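Endo-1,4-beta-xylanase (Uncultured bacterium, PDB 7AX7) removes acetyl groups from acetylated xylan using a bound cobalt ion, working as the deacetylase (CE4) domain of a multidomain xylanase. Local coordinates at residues A[15-20]-A[154-159]; A[20-25]-A[53-58]; A[68-73]-A[103-108]; A[117-122]-A[147-152]; A[135-140]-A[166-171]. All blocks are in the same frame, centred on the assembly; numbering follows the deposited sequence.

Contact 1: residues A[15-20]-A[154-159]; sequences SSTTSD and DFQGNS
Two hydroxyls at the start of helix 16-28 grip Asp154. Ser15 OG donates to the backbone oxygen Asp154 O at 2.7 Å, while Thr18 OG1 donates to Asp154 OD2 at 2.6 Å, coming in 46° out of the carboxylate plane. Thr18 OG1 is itself fixed by the nearly straight bond it accepts from Ser15 N (2.9 Å, 169°); together with the weak bond from Thr18 N back to Ser15 OG, this makes a capping box. Next along, Gly157 N donates to Thr17 OG1 at 2.8 Å. With chi1 at -60° the hydroxyl lies beside its own backbone N and CG2 opposite that N, and both branches meet the type II turn Phe155-Asn158. Gln156 bends at chi2 and brings its amide over Ser16 and Thr17, but OE1 and Ser16 OG are modelled too close for the detail there to be trusted. Packing is slight: Thr17 CG2 rests near Phe155 O, and Asn158 CB sits over one face of the Phe155 ring, toward its rim; the Phe155 side chain is about 7 Å from the cobalt ion. The chemistry is that of hydroxyls doing double duty, capping a helix and fastening the turn after strand 148-153 beside the metal site.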
# COMPACT_ATOMS: atom_id res chain seq x y z
N SER A 15 0.94 11.41 5.00
CA SER A 15 1.51 12.20 6.08
C SER A 15 2.65 13.01 5.49
O SER A 15 3.03 12.85 4.32
CB SER A 15 2.02 11.32 7.22
OG SER A 15 3.18 10.60 6.83
N SER A 16 3.22 13.90 6.31
CA SER A 16 4.37 14.66 5.84
C SER A 16 5.53 13.72 5.52
O SER A 16 6.33 14.00 4.62
CB SER A 16 4.78 15.71 6.88
OG SER A 16 5.43 15.10 7.98
N THR A 17 5.62 12.58 6.22
CA THR A 17 6.64 11.60 5.89
C THR A 17 6.47 11.09 4.46
O THR A 17 7.46 10.84 3.76
CB THR A 17 6.60 10.45 6.89
OG1 THR A 17 6.84 10.96 8.21
CG2 THR A 17 7.65 9.40 6.54
N THR A 18 5.22 10.95 4.02
CA THR A 18 4.95 10.55 2.64
C THR A 18 5.79 11.36 1.65
O THR A 18 6.32 10.80 0.68
CB THR A 18 3.47 10.73 2.30
OG1 THR A 18 2.67 9.95 3.20
CG2 THR A 18 3.20 10.30 0.85
N SER A 19 5.90 12.67 1.86
CA SER A 19 6.64 13.51 0.92
C SER A 19 8.09 13.07 0.81
O SER A 19 8.69 13.16 -0.27
CB SER A 19 6.56 14.98 1.34
OG SER A 19 5.22 15.42 1.28
N ASP A 20 8.68 12.61 1.91
CA ASP A 20 10.05 12.12 1.87
C ASP A 20 10.13 10.79 1.12
O ASP A 20 11.11 10.53 0.41
CB ASP A 20 10.60 11.96 3.29
CG ASP A 20 10.65 13.28 4.04
OD1 ASP A 20 11.10 14.30 3.47
OD2 ASP A 20 10.24 13.30 5.22
N ASP A 154 4.00 4.58 5.84
CA ASP A 154 4.36 5.99 5.78
C ASP A 154 3.47 6.83 6.69
O ASP A 154 3.05 7.93 6.33
CB ASP A 154 4.35 6.50 4.34
CG ASP A 154 2.96 6.49 3.70
OD1 ASP A 154 2.13 5.63 4.05
OD2 ASP A 154 2.71 7.35 2.83
N PHE A 155 3.18 6.32 7.89
CA PHE A 155 2.58 7.18 8.90
C PHE A 155 3.57 8.28 9.31
O PHE A 155 4.78 8.16 9.09
CB PHE A 155 2.12 6.37 10.12
CG PHE A 155 3.22 5.59 10.80
CD1 PHE A 155 4.14 6.23 11.62
CD2 PHE A 155 3.31 4.22 10.63
CE1 PHE A 155 5.16 5.51 12.25
CE2 PHE A 155 4.32 3.50 11.25
CZ PHE A 155 5.24 4.14 12.07
N GLN A 156 3.04 9.36 9.88
CA GLN A 156 3.88 10.48 10.26
C GLN A 156 5.00 10.03 11.19
O GLN A 156 4.76 9.34 12.18
CB GLN A 156 3.05 11.57 10.94
CG GLN A 156 3.89 12.75 11.43
CD GLN A 156 4.70 13.39 10.30
OE1 GLN A 156 4.24 13.47 9.17
NE2 GLN A 156 5.92 13.82 10.61
N GLY A 157 6.23 10.43 10.88
CA GLY A 157 7.35 10.17 11.75
C GLY A 157 8.13 8.89 11.48
O GLY A 157 9.13 8.64 12.16
N ASN A 158 7.71 8.08 10.50
CA ASN A 158 8.39 6.81 10.23
C ASN A 158 9.66 7.02 9.40
O ASN A 158 9.87 6.46 8.32
CB ASN A 158 7.44 5.83 9.55
CG ASN A 158 7.90 4.40 9.70
OD1 ASN A 158 8.66 4.10 10.62
ND2 ASN A 158 7.45 3.52 8.81
N SER A 159 10.55 7.84 9.96
CA SER A 159 11.76 8.23 9.25
C SER A 159 12.73 7.07 9.07
O SER A 159 13.57 7.12 8.16
CB SER A 159 12.44 9.39 9.96
OG SER A 159 12.70 9.06 11.30

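Contact 2: residues A[20-25]-A[53-58]; sequences DVLDIL and VRMGCE
Met55 and Cys57 point their sulfur-bearing side chains at Leu22 and Leu25, one turn of helix 16-28, and the side chains meet through apolar contacts alone. Between the two sulfur residues the chain leaves helix 46-54 through a Schellman motif. Gly56 takes a positive phi of 68° and its N bonds to Val53 O, turning the backbone toward strand 58-61 of the parallel sheet in this NodB-type fold.

The turn sets Met55 on the helix side of the exit and Cys57 deeper, nearer the sheet. Met55 runs straight out as far as SD and then bends at chi3 (50°), so the terminal methyl folds in against the helix instead of continuing past it. Its chain lies obliquely across Leu22: SD is 4.1 Å from Leu22 CB, and CE is 3.9 Å from the branch methyl Leu22 CD2. The same CE also touches Leu25 CB at 4.0 Å, so a single methyl bears on two residues of the helical turn.

Cys57 meets the ends of both leucines. Its SG is 4.3 Å from Leu22 CD2 and 4.2 Å from Leu25 CD1. On the sheet side Phe34 of strand 33-36 touches Leu22, Leu25 and Cys57 alike and closes off the cluster. Nearer the surface, a salt bridge from Asp23 to Arg51 ties the two helices together. The shortest approach is to a polar atom all the same: Met55 CE lies 3.5 Å from the backbone oxygen Leu22 O.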
# COMPACT_ATOMS: atom_id res chain seq x y z
N ASP A 20 8.68 12.61 1.91
CA ASP A 20 10.05 12.12 1.87
C ASP A 20 10.13 10.79 1.12
O ASP A 20 11.11 10.53 0.41
CB ASP A 20 10.60 11.96 3.29
CG ASP A 20 10.65 13.28 4.04
OD1 ASP A 20 11.10 14.30 3.47
OD2 ASP A 20 10.24 13.30 5.22
N VAL A 21 9.11 9.94 1.29
CA VAL A 21 9.06 8.71 0.51
C VAL A 21 9.00 9.05 -0.98
O VAL A 21 9.73 8.47 -1.80
CB VAL A 21 7.87 7.83 0.96
CG1 VAL A 21 7.68 6.63 0.03
CG2 VAL A 21 8.07 7.37 2.41
N LEU A 22 8.16 10.02 -1.34
CA LEU A 22 8.00 10.40 -2.74
C LEU A 22 9.29 10.94 -3.33
O LEU A 22 9.64 10.63 -4.48
CB LEU A 22 6.88 11.43 -2.88
CG LEU A 22 5.46 10.95 -2.56
CD1 LEU A 22 4.53 12.15 -2.61
CD2 LEU A 22 5.01 9.85 -3.54
N ASP A 23 9.99 11.80 -2.58
CA ASP A 23 11.28 12.31 -3.03
C ASP A 23 12.18 11.17 -3.47
O ASP A 23 12.84 11.25 -4.52
CB ASP A 23 11.95 13.12 -1.93
CG ASP A 23 11.27 14.45 -1.66
OD1 ASP A 23 10.43 14.88 -2.48
OD2 ASP A 23 11.58 15.06 -0.61
N ILE A 24 12.21 10.09 -2.69
CA ILE A 24 13.08 8.96 -2.99
C ILE A 24 12.55 8.18 -4.19
O ILE A 24 13.31 7.82 -5.11
CB ILE A 24 13.23 8.07 -1.74
CG1 ILE A 24 14.02 8.80 -0.65
CG2 ILE A 24 13.85 6.71 -2.10
CD1 ILE A 24 13.81 8.22 0.75
N LEU A 25 11.25 7.89 -4.20
CA LEU A 25 10.67 7.21 -5.35
C LEU A 25 10.92 7.99 -6.63
O LEU A 25 11.27 7.40 -7.66
CB LEU A 25 9.17 6.99 -5.14
CG LEU A 25 8.72 6.11 -3.96
CD1 LEU A 25 7.21 6.07 -3.90
CD2 LEU A 25 9.30 4.69 -4.06
N VAL A 53 -0.51 11.26 -7.52
CA VAL A 53 -1.12 10.99 -8.82
C VAL A 53 -0.21 11.45 -9.96
O VAL A 53 -0.05 10.74 -10.96
CB VAL A 53 -2.52 11.64 -8.89
CG1 VAL A 53 -3.07 11.56 -10.31
CG2 VAL A 53 -3.49 10.95 -7.90
N ARG A 54 0.44 12.61 -9.82
CA ARG A 54 1.35 13.07 -10.87
C ARG A 54 2.44 12.05 -11.15
O ARG A 54 2.81 11.83 -12.31
CB ARG A 54 1.99 14.41 -10.50
CG ARG A 54 1.03 15.61 -10.65
CD ARG A 54 1.79 16.94 -10.77
NE ARG A 54 2.75 17.19 -9.69
CZ ARG A 54 2.42 17.65 -8.48
NH1 ARG A 54 1.15 17.88 -8.17
NH2 ARG A 54 3.36 17.86 -7.58
N MET A 55 2.97 11.42 -10.11
CA MET A 55 4.05 10.45 -10.25
C MET A 55 3.55 9.06 -10.64
O MET A 55 4.34 8.12 -10.69
CB MET A 55 4.84 10.35 -8.94
CG MET A 55 5.67 11.58 -8.64
SD MET A 55 6.33 11.59 -6.97
CE MET A 55 7.07 9.94 -6.82
N GLY A 56 2.25 8.91 -10.91
CA GLY A 56 1.75 7.60 -11.27
C GLY A 56 1.78 6.59 -10.14
O GLY A 56 1.78 5.38 -10.41
N CYS A 57 1.82 7.03 -8.89
CA CYS A 57 1.67 6.12 -7.77
C CYS A 57 0.20 5.83 -7.58
O CYS A 57 -0.64 6.72 -7.73
CB CYS A 57 2.27 6.70 -6.49
SG CYS A 57 4.08 6.91 -6.54
N GLU A 58 -0.12 4.58 -7.27
CA GLU A 58 -1.50 4.16 -7.14
C GLU A 58 -2.02 4.46 -5.74
O GLU A 58 -1.33 4.23 -4.75
CB GLU A 58 -1.64 2.66 -7.42
CG GLU A 58 -3.07 2.15 -7.24
CD GLU A 58 -3.29 0.77 -7.83
OE1 GLU A 58 -2.29 0.04 -8.03
OE2 GLU A 58 -4.46 0.42 -8.09

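Contact 3: residues A[68-73]-A[103-108]; sequences DMTNMS and YIAVNN. With ACT (acetate ion), chain C.
Water does the bonding between Asp68-Ser73 and Tyr103-Asn108; even Asn107 ND2, 3.2 Å from Thr70 O, lies at too poor an angle to bond to it. One water accepts from Met69 N and donates to Ala105 O at 2.7 Å. A second donates to Met69 O and Met72 O and accepts from Asn107 ND2 at 3.1 Å. The loop after strand 58-61 is shaped by an Asx turn, in which Thr70 N donates to Asp68 OD1 at 2.9 Å, nearly along the C-O line. Thr70 OG1 joins it at 2.7 Å from the same face of the carboxylate, 38° out of the plane, so a single oxygen takes two bonds.

Asp68 CG stands opposite its backbone N (chi1 -175°), which also lays OD1 3.4 Å from Ala105 CB. With an alanine here Thr70 N and OG1 would probably lose their shared acceptor, leaving the hydroxyl to turn and a gap beside the Ala105 methyl.

Thr70 CG2 packs over the Ala105-Val106 peptide, 3.6 Å from Ala105 C. Asn107 lies against Thr70 CA and CB while its OD1 caps the next helix at Met110 N.

At the other end Asp68 N meets the edge of the Tyr103 ring, which also packs edge-to-face with the cobalt ligand His66. In CE4 deacetylases this tyrosine's backbone N typically helps form the oxyanion hole. Consistent with that, Tyr103 N donates to OXT of an acetate, probably from the crystallisation liquor, at 2.7 Å and 165°.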
# COMPACT_ATOMS: atom_id res chain seq x y z
N ASP A 68 -9.84 -1.65 14.03
CA ASP A 68 -9.96 -3.09 13.82
C ASP A 68 -11.36 -3.38 13.32
O ASP A 68 -12.33 -3.31 14.08
CB ASP A 68 -9.65 -3.84 15.11
CG ASP A 68 -9.65 -5.35 14.92
OD1 ASP A 68 -10.30 -5.85 13.97
OD2 ASP A 68 -9.01 -6.05 15.71
N MET A 69 -11.48 -3.70 12.04
CA MET A 69 -12.80 -3.82 11.43
C MET A 69 -13.45 -5.18 11.69
O MET A 69 -14.60 -5.39 11.28
CB MET A 69 -12.70 -3.53 9.92
CG MET A 69 -12.11 -2.13 9.64
SD MET A 69 -11.84 -1.69 7.90
CE MET A 69 -13.51 -1.63 7.25
N THR A 70 -12.76 -6.10 12.37
CA THR A 70 -13.45 -7.30 12.84
C THR A 70 -14.41 -6.99 13.98
O THR A 70 -15.24 -7.83 14.33
CB THR A 70 -12.45 -8.39 13.27
OG1 THR A 70 -11.77 -8.01 14.48
CG2 THR A 70 -11.42 -8.65 12.18
N ASN A 71 -14.35 -5.79 14.55
CA ASN A 71 -15.27 -5.40 15.61
C ASN A 71 -16.35 -4.43 15.13
O ASN A 71 -16.96 -3.73 15.94
CB ASN A 71 -14.48 -4.81 16.78
CG ASN A 71 -13.35 -5.73 17.24
OD1 ASN A 71 -12.20 -5.32 17.39
ND2 ASN A 71 -13.68 -6.99 17.42
N MET A 72 -16.62 -4.41 13.82
CA MET A 72 -17.54 -3.45 13.22
C MET A 72 -18.73 -4.16 12.57
O MET A 72 -18.61 -5.27 12.05
CB MET A 72 -16.84 -2.60 12.15
CG MET A 72 -15.98 -1.47 12.68
SD MET A 72 -15.29 -0.43 11.36
CE MET A 72 -16.70 -0.19 10.34
N SER A 73 -19.87 -3.48 12.58
CA SER A 73 -21.05 -4.00 11.90
C SER A 73 -20.87 -3.91 10.39
O SER A 73 -20.05 -3.14 9.87
CB SER A 73 -22.29 -3.22 12.32
OG SER A 73 -22.18 -1.87 11.89
N TYR A 103 -4.39 -3.48 10.46
CA TYR A 103 -3.80 -4.51 11.31
C TYR A 103 -3.84 -5.89 10.67
O TYR A 103 -3.57 -6.89 11.34
CB TYR A 103 -4.49 -4.55 12.68
CG TYR A 103 -4.61 -3.15 13.26
CD1 TYR A 103 -3.50 -2.49 13.77
CD2 TYR A 103 -5.83 -2.47 13.23
CE1 TYR A 103 -3.60 -1.20 14.26
CE2 TYR A 103 -5.94 -1.18 13.73
CZ TYR A 103 -4.82 -0.55 14.24
OH TYR A 103 -4.92 0.73 14.73
N ILE A 104 -4.16 -5.97 9.38
CA ILE A 104 -4.41 -7.24 8.72
C ILE A 104 -5.36 -8.05 9.61
O ILE A 104 -5.18 -9.26 9.80
CB ILE A 104 -3.10 -8.01 8.46
CG1 ILE A 104 -2.02 -7.07 7.92
CG2 ILE A 104 -3.35 -9.16 7.48
CD1 ILE A 104 -2.31 -6.53 6.52
N ALA A 105 -6.35 -7.37 10.18
CA ALA A 105 -7.41 -8.03 10.94
C ALA A 105 -8.62 -8.17 10.02
O ALA A 105 -9.23 -7.17 9.62
CB ALA A 105 -7.76 -7.24 12.20
N VAL A 106 -8.97 -9.42 9.68
CA VAL A 106 -10.05 -9.70 8.75
C VAL A 106 -10.89 -10.85 9.30
O VAL A 106 -10.35 -11.81 9.86
CB VAL A 106 -9.51 -10.06 7.35
CG1 VAL A 106 -8.46 -9.06 6.91
CG2 VAL A 106 -8.94 -11.45 7.37
N ASN A 107 -12.22 -10.75 9.12
CA ASN A 107 -13.17 -11.80 9.50
C ASN A 107 -14.20 -11.97 8.38
O ASN A 107 -14.15 -11.29 7.35
CB ASN A 107 -13.84 -11.47 10.85
CG ASN A 107 -14.72 -10.23 10.79
OD1 ASN A 107 -14.79 -9.56 9.76
ND2 ASN A 107 -15.40 -9.92 11.89
N ASN A 108 -15.15 -12.89 8.59
CA ASN A 108 -16.15 -13.16 7.56
C ASN A 108 -16.95 -11.91 7.22
O ASN A 108 -17.25 -11.65 6.04
CB ASN A 108 -17.12 -14.26 8.02
CG ASN A 108 -16.46 -15.62 8.16
OD1 ASN A 108 -16.96 -16.47 8.90
ND2 ASN A 108 -15.35 -15.83 7.47
C ACT C . -1.54 -1.96 8.80
O ACT C . -0.90 -1.11 8.13
OXT ACT C . -2.50 -1.78 9.60
CH3 ACT C . -1.09 -3.45 8.59
O HOH W 1 -9.29 -4.52 10.14
O HOH W 2 -16.83 -7.23 11.53

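Contact 4: residues A[117-122]-A[147-152]; sequences PFIQGT and GQIILL
Thr122 and Ile150 form a parallel beta bridge that joins the two strands of the beta-alpha-beta unit 118-123, 133-143, 148-153. Two backbone bonds flank the pair: Thr122 N donates to Ile149 O (2.9 Å, 164°), and Leu151 N, nearly straight, to Thr122 O (2.9 Å). Gly121 CA passes only 3.2 Å from Ile149 O, and a side chain on it would run into that oxygen.

The polar side-chain link is weaker. Gln148 bends at chi2, crossing Thr122 at about a right angle, and its NE2 donates to Thr122 OG1 at 2.8 Å but with a bent 127° geometry. Its OE1 faces elsewhere, accepting from Lys145 and Asn202. A leucine in its place would probably leave the Thr122 hydroxyl without this donor and the Lys145 amine without this acceptor.

Apolar contact occupies the other side of the strand. Ile119 and Ile149 also cross at about a right angle, with Ile119 CG2 set 3.9 Å from Ile149 CD1. Further along the strand, Leu151, whose side chain is about 4 Å from the bound acetate, lays a methyl beside a carbonyl that also accepts from Arg100: Leu151 CD1 is 3.7 Å from Gln120 O.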
# COMPACT_ATOMS: atom_id res chain seq x y z
N PRO A 117 -10.69 -6.28 -3.98
CA PRO A 117 -9.73 -7.33 -3.61
C PRO A 117 -8.95 -6.93 -2.36
O PRO A 117 -8.52 -5.78 -2.21
CB PRO A 117 -8.81 -7.43 -4.84
CG PRO A 117 -9.60 -6.82 -5.97
CD PRO A 117 -10.45 -5.76 -5.34
N PHE A 118 -8.77 -7.91 -1.47
CA PHE A 118 -7.99 -7.74 -0.26
C PHE A 118 -6.50 -7.95 -0.55
O PHE A 118 -6.12 -8.95 -1.18
CB PHE A 118 -8.44 -8.74 0.82
CG PHE A 118 -9.76 -8.40 1.48
CD1 PHE A 118 -10.92 -8.23 0.73
CD2 PHE A 118 -9.84 -8.27 2.87
CE1 PHE A 118 -12.13 -7.93 1.34
CE2 PHE A 118 -11.04 -7.97 3.48
CZ PHE A 118 -12.19 -7.81 2.72
N ILE A 119 -5.66 -7.06 -0.03
CA ILE A 119 -4.21 -7.16 -0.20
C ILE A 119 -3.56 -7.30 1.17
O ILE A 119 -3.88 -6.54 2.10
CB ILE A 119 -3.64 -5.94 -0.94
CG1 ILE A 119 -4.26 -5.84 -2.34
CG2 ILE A 119 -2.12 -6.03 -1.00
CD1 ILE A 119 -4.06 -7.08 -3.20
N GLN A 120 -2.68 -8.28 1.31
CA GLN A 120 -1.82 -8.32 2.49
C GLN A 120 -0.38 -7.99 2.09
O GLN A 120 0.04 -6.84 2.21
CB GLN A 120 -1.90 -9.70 3.16
CG GLN A 120 -1.01 -9.81 4.39
CD GLN A 120 -1.13 -11.15 5.06
OE1 GLN A 120 -2.22 -11.72 5.17
NE2 GLN A 120 -0.01 -11.68 5.51
N GLY A 121 0.38 -8.97 1.60
CA GLY A 121 1.78 -8.76 1.27
C GLY A 121 2.67 -9.13 2.44
O GLY A 121 2.21 -9.47 3.53
N THR A 122 3.98 -9.06 2.22
CA THR A 122 4.93 -9.45 3.26
C THR A 122 5.26 -8.24 4.13
O THR A 122 5.68 -7.20 3.61
CB THR A 122 6.20 -10.03 2.64
OG1 THR A 122 5.85 -11.14 1.80
CG2 THR A 122 7.15 -10.51 3.75
N GLY A 147 6.58 -11.24 -8.36
CA GLY A 147 5.15 -11.12 -8.10
C GLY A 147 4.77 -10.72 -6.69
O GLY A 147 3.57 -10.61 -6.40
N GLN A 148 5.74 -10.46 -5.81
CA GLN A 148 5.46 -10.25 -4.39
C GLN A 148 5.07 -8.81 -4.09
O GLN A 148 5.61 -7.85 -4.66
CB GLN A 148 6.69 -10.62 -3.55
CG GLN A 148 6.40 -10.79 -2.06
CD GLN A 148 5.52 -12.01 -1.76
OE1 GLN A 148 5.45 -12.95 -2.56
NE2 GLN A 148 4.84 -11.99 -0.62
N ILE A 149 4.13 -8.66 -3.16
CA ILE A 149 3.73 -7.37 -2.62
C ILE A 149 4.44 -7.20 -1.28
O ILE A 149 4.44 -8.13 -0.46
CB ILE A 149 2.21 -7.29 -2.45
CG1 ILE A 149 1.50 -7.44 -3.80
CG2 ILE A 149 1.79 -5.99 -1.74
CD1 ILE A 149 0.01 -7.82 -3.70
N ILE A 150 5.03 -6.03 -1.05
CA ILE A 150 5.78 -5.76 0.17
C ILE A 150 5.12 -4.59 0.90
O ILE A 150 4.82 -3.56 0.29
CB ILE A 150 7.27 -5.47 -0.13
CG1 ILE A 150 7.92 -6.72 -0.74
CG2 ILE A 150 8.01 -5.05 1.14
CD1 ILE A 150 9.34 -6.49 -1.25
N LEU A 151 4.88 -4.78 2.19
CA LEU A 151 4.12 -3.84 3.01
C LEU A 151 5.07 -3.01 3.85
O LEU A 151 5.80 -3.55 4.69
CB LEU A 151 3.12 -4.59 3.89
CG LEU A 151 2.07 -3.78 4.67
CD1 LEU A 151 0.89 -4.66 5.04
CD2 LEU A 151 2.67 -3.13 5.91
N LEU A 152 5.07 -1.69 3.62
CA LEU A 152 5.78 -0.71 4.43
C LEU A 152 4.76 0.30 4.98
O LEU A 152 3.57 0.23 4.65
CB LEU A 152 6.87 -0.02 3.60
CG LEU A 152 7.92 -0.92 2.92
CD1 LEU A 152 7.42 -1.43 1.57
CD2 LEU A 152 9.23 -0.19 2.73

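Contact 5: residues A[135-140]-A[166-171]; sequences QRVNNA and PQIIEG
Ile168 presses into the Val137-Ala140 side of the neighbouring helix, and this is the tight half of the contact. Its CD1 reaches 3.6 Å from Ala140 CB, with CG1 and CG2 of Ile168 each 3.8 Å from that same Ala140 CB, so three carbons of the isoleucine close round one methyl. The small alanine lets it in: the isoleucine side chain settles against the helix backbone itself, Ile168 CG1 lying 3.8 Å from Val137 CA. A chi1 of -67° puts CG1 beside its own backbone N, from where CD1 reaches past Ala140 CB toward Arg136 O.

The outer half is more open and more polar. Val137 meets Gln167 crosswise, both valine methyls, CG1 and CG2, standing 3.8 Å from Gln167 CB. The extended glutamine then runs on past the valine, and its NE2 donates to Gln134 OE1, one turn earlier on the valine's helix. Exposed Asn138 marks the solvent side. On the other flank Arg136 turns away from Ile168 and bonds to Thr161 and to Asn158 at the start of helix 159-174.

The segment axes approach to 9.0 Å and run in the same general direction, with a signed crossing angle of -27°. Helices 133-143 and 159-174 are successive in the chain, with strand 148-153 between them, and such side-by-side packing is typical of alternating beta-alpha folds such as the distorted beta/alpha barrel of the NodB-type deacetylases.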
# COMPACT_ATOMS: atom_id res chain seq x y z
N GLN A 135 17.63 -3.46 9.60
CA GLN A 135 16.68 -4.57 9.66
C GLN A 135 15.58 -4.38 8.61
O GLN A 135 15.18 -5.34 7.93
CB GLN A 135 16.06 -4.68 11.05
CG GLN A 135 16.97 -5.30 12.11
CD GLN A 135 16.29 -5.38 13.48
OE1 GLN A 135 15.93 -4.37 14.08
NE2 GLN A 135 16.10 -6.60 13.97
N ARG A 136 15.09 -3.15 8.46
CA ARG A 136 14.07 -2.87 7.46
C ARG A 136 14.58 -3.17 6.06
O ARG A 136 13.90 -3.82 5.26
CB ARG A 136 13.60 -1.41 7.58
CG ARG A 136 12.86 -1.16 8.89
CD ARG A 136 12.58 0.31 9.17
NE ARG A 136 12.16 0.47 10.56
CZ ARG A 136 11.23 1.31 10.99
NH1 ARG A 136 10.59 2.10 10.14
NH2 ARG A 136 10.94 1.36 12.29
N VAL A 137 15.80 -2.71 5.75
CA VAL A 137 16.42 -3.00 4.46
C VAL A 137 16.45 -4.51 4.23
O VAL A 137 15.98 -5.01 3.20
CB VAL A 137 17.84 -2.39 4.40
CG1 VAL A 137 18.61 -2.93 3.20
CG2 VAL A 137 17.78 -0.85 4.38
N ASN A 138 17.01 -5.26 5.19
CA ASN A 138 17.21 -6.69 4.98
C ASN A 138 15.89 -7.44 4.90
O ASN A 138 15.75 -8.39 4.12
CB ASN A 138 18.11 -7.26 6.07
CG ASN A 138 19.53 -6.72 6.00
OD1 ASN A 138 19.97 -6.26 4.94
ND2 ASN A 138 20.25 -6.75 7.11
N ASN A 139 14.89 -7.03 5.70
CA ASN A 139 13.59 -7.69 5.62
C ASN A 139 12.95 -7.49 4.25
O ASN A 139 12.36 -8.42 3.70
CB ASN A 139 12.68 -7.18 6.74
CG ASN A 139 13.13 -7.64 8.12
OD1 ASN A 139 13.98 -8.53 8.24
ND2 ASN A 139 12.56 -7.05 9.17
N ALA A 140 13.06 -6.28 3.69
CA ALA A 140 12.50 -6.03 2.37
C ALA A 140 13.23 -6.84 1.30
O ALA A 140 12.59 -7.45 0.43
CB ALA A 140 12.54 -4.53 2.05
N PRO A 166 16.19 3.94 0.20
CA PRO A 166 17.15 3.95 -0.91
C PRO A 166 17.90 2.63 -1.09
O PRO A 166 18.03 2.16 -2.23
CB PRO A 166 18.09 5.11 -0.55
CG PRO A 166 17.16 6.07 0.16
CD PRO A 166 16.34 5.14 1.04
N GLN A 167 18.37 2.01 0.00
CA GLN A 167 19.03 0.71 -0.12
C GLN A 167 18.07 -0.34 -0.67
O GLN A 167 18.48 -1.23 -1.42
CB GLN A 167 19.57 0.24 1.24
CG GLN A 167 20.80 0.97 1.76
CD GLN A 167 21.14 0.58 3.21
OE1 GLN A 167 20.86 1.33 4.15
NE2 GLN A 167 21.75 -0.60 3.39
N ILE A 168 16.81 -0.29 -0.25
CA ILE A 168 15.84 -1.28 -0.71
C ILE A 168 15.67 -1.19 -2.23
O ILE A 168 15.75 -2.20 -2.93
CB ILE A 168 14.49 -1.11 0.01
CG1 ILE A 168 14.63 -1.45 1.51
CG2 ILE A 168 13.41 -2.01 -0.65
CD1 ILE A 168 13.42 -1.04 2.36
N ILE A 169 15.46 0.02 -2.75
CA ILE A 169 15.25 0.18 -4.19
C ILE A 169 16.50 -0.21 -4.95
O ILE A 169 16.46 -1.02 -5.89
CB ILE A 169 14.82 1.62 -4.52
CG1 ILE A 169 13.42 1.91 -3.96
CG2 ILE A 169 14.88 1.88 -6.04
CD1 ILE A 169 13.06 3.36 -4.00
N GLU A 170 17.64 0.37 -4.57
CA GLU A 170 18.90 0.06 -5.23
C GLU A 170 19.17 -1.43 -5.22
O GLU A 170 19.65 -1.99 -6.22
CB GLU A 170 20.04 0.81 -4.54
CG GLU A 170 21.39 0.67 -5.23
CD GLU A 170 22.54 1.00 -4.31
OE1 GLU A 170 22.71 2.19 -3.97
OE2 GLU A 170 23.26 0.06 -3.90
N GLY A 171 18.88 -2.10 -4.10
CA GLY A 171 19.19 -3.52 -3.98
C GLY A 171 18.28 -4.39 -4.82
O GLY A 171 18.73 -5.39 -5.40

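Contacts 2, 4 and 5 are buried; 2 and 5 are apolar, whereas 4 rests on the backbone bonds of a parallel sheet. Contact 1 is partly buried and contact 3 lies at the surface; both lie near the cobalt, contact 1 joining a helix start to a loop through direct hydroxyl bonds and contact 3 joining two loops through waters. Helix 16-28 serves contact 1 with its first turn and contact 2 with the next. Ile24 and Leu25 of contact 2 pack on Ile169 of contact 5, while Leu152 of contact 4 touches Ile168 there. Asn158 of contact 1 probably bonds Arg136 of contact 5, and Ile104 of contact 3 rests on Gln120 and Leu151 of contact 4.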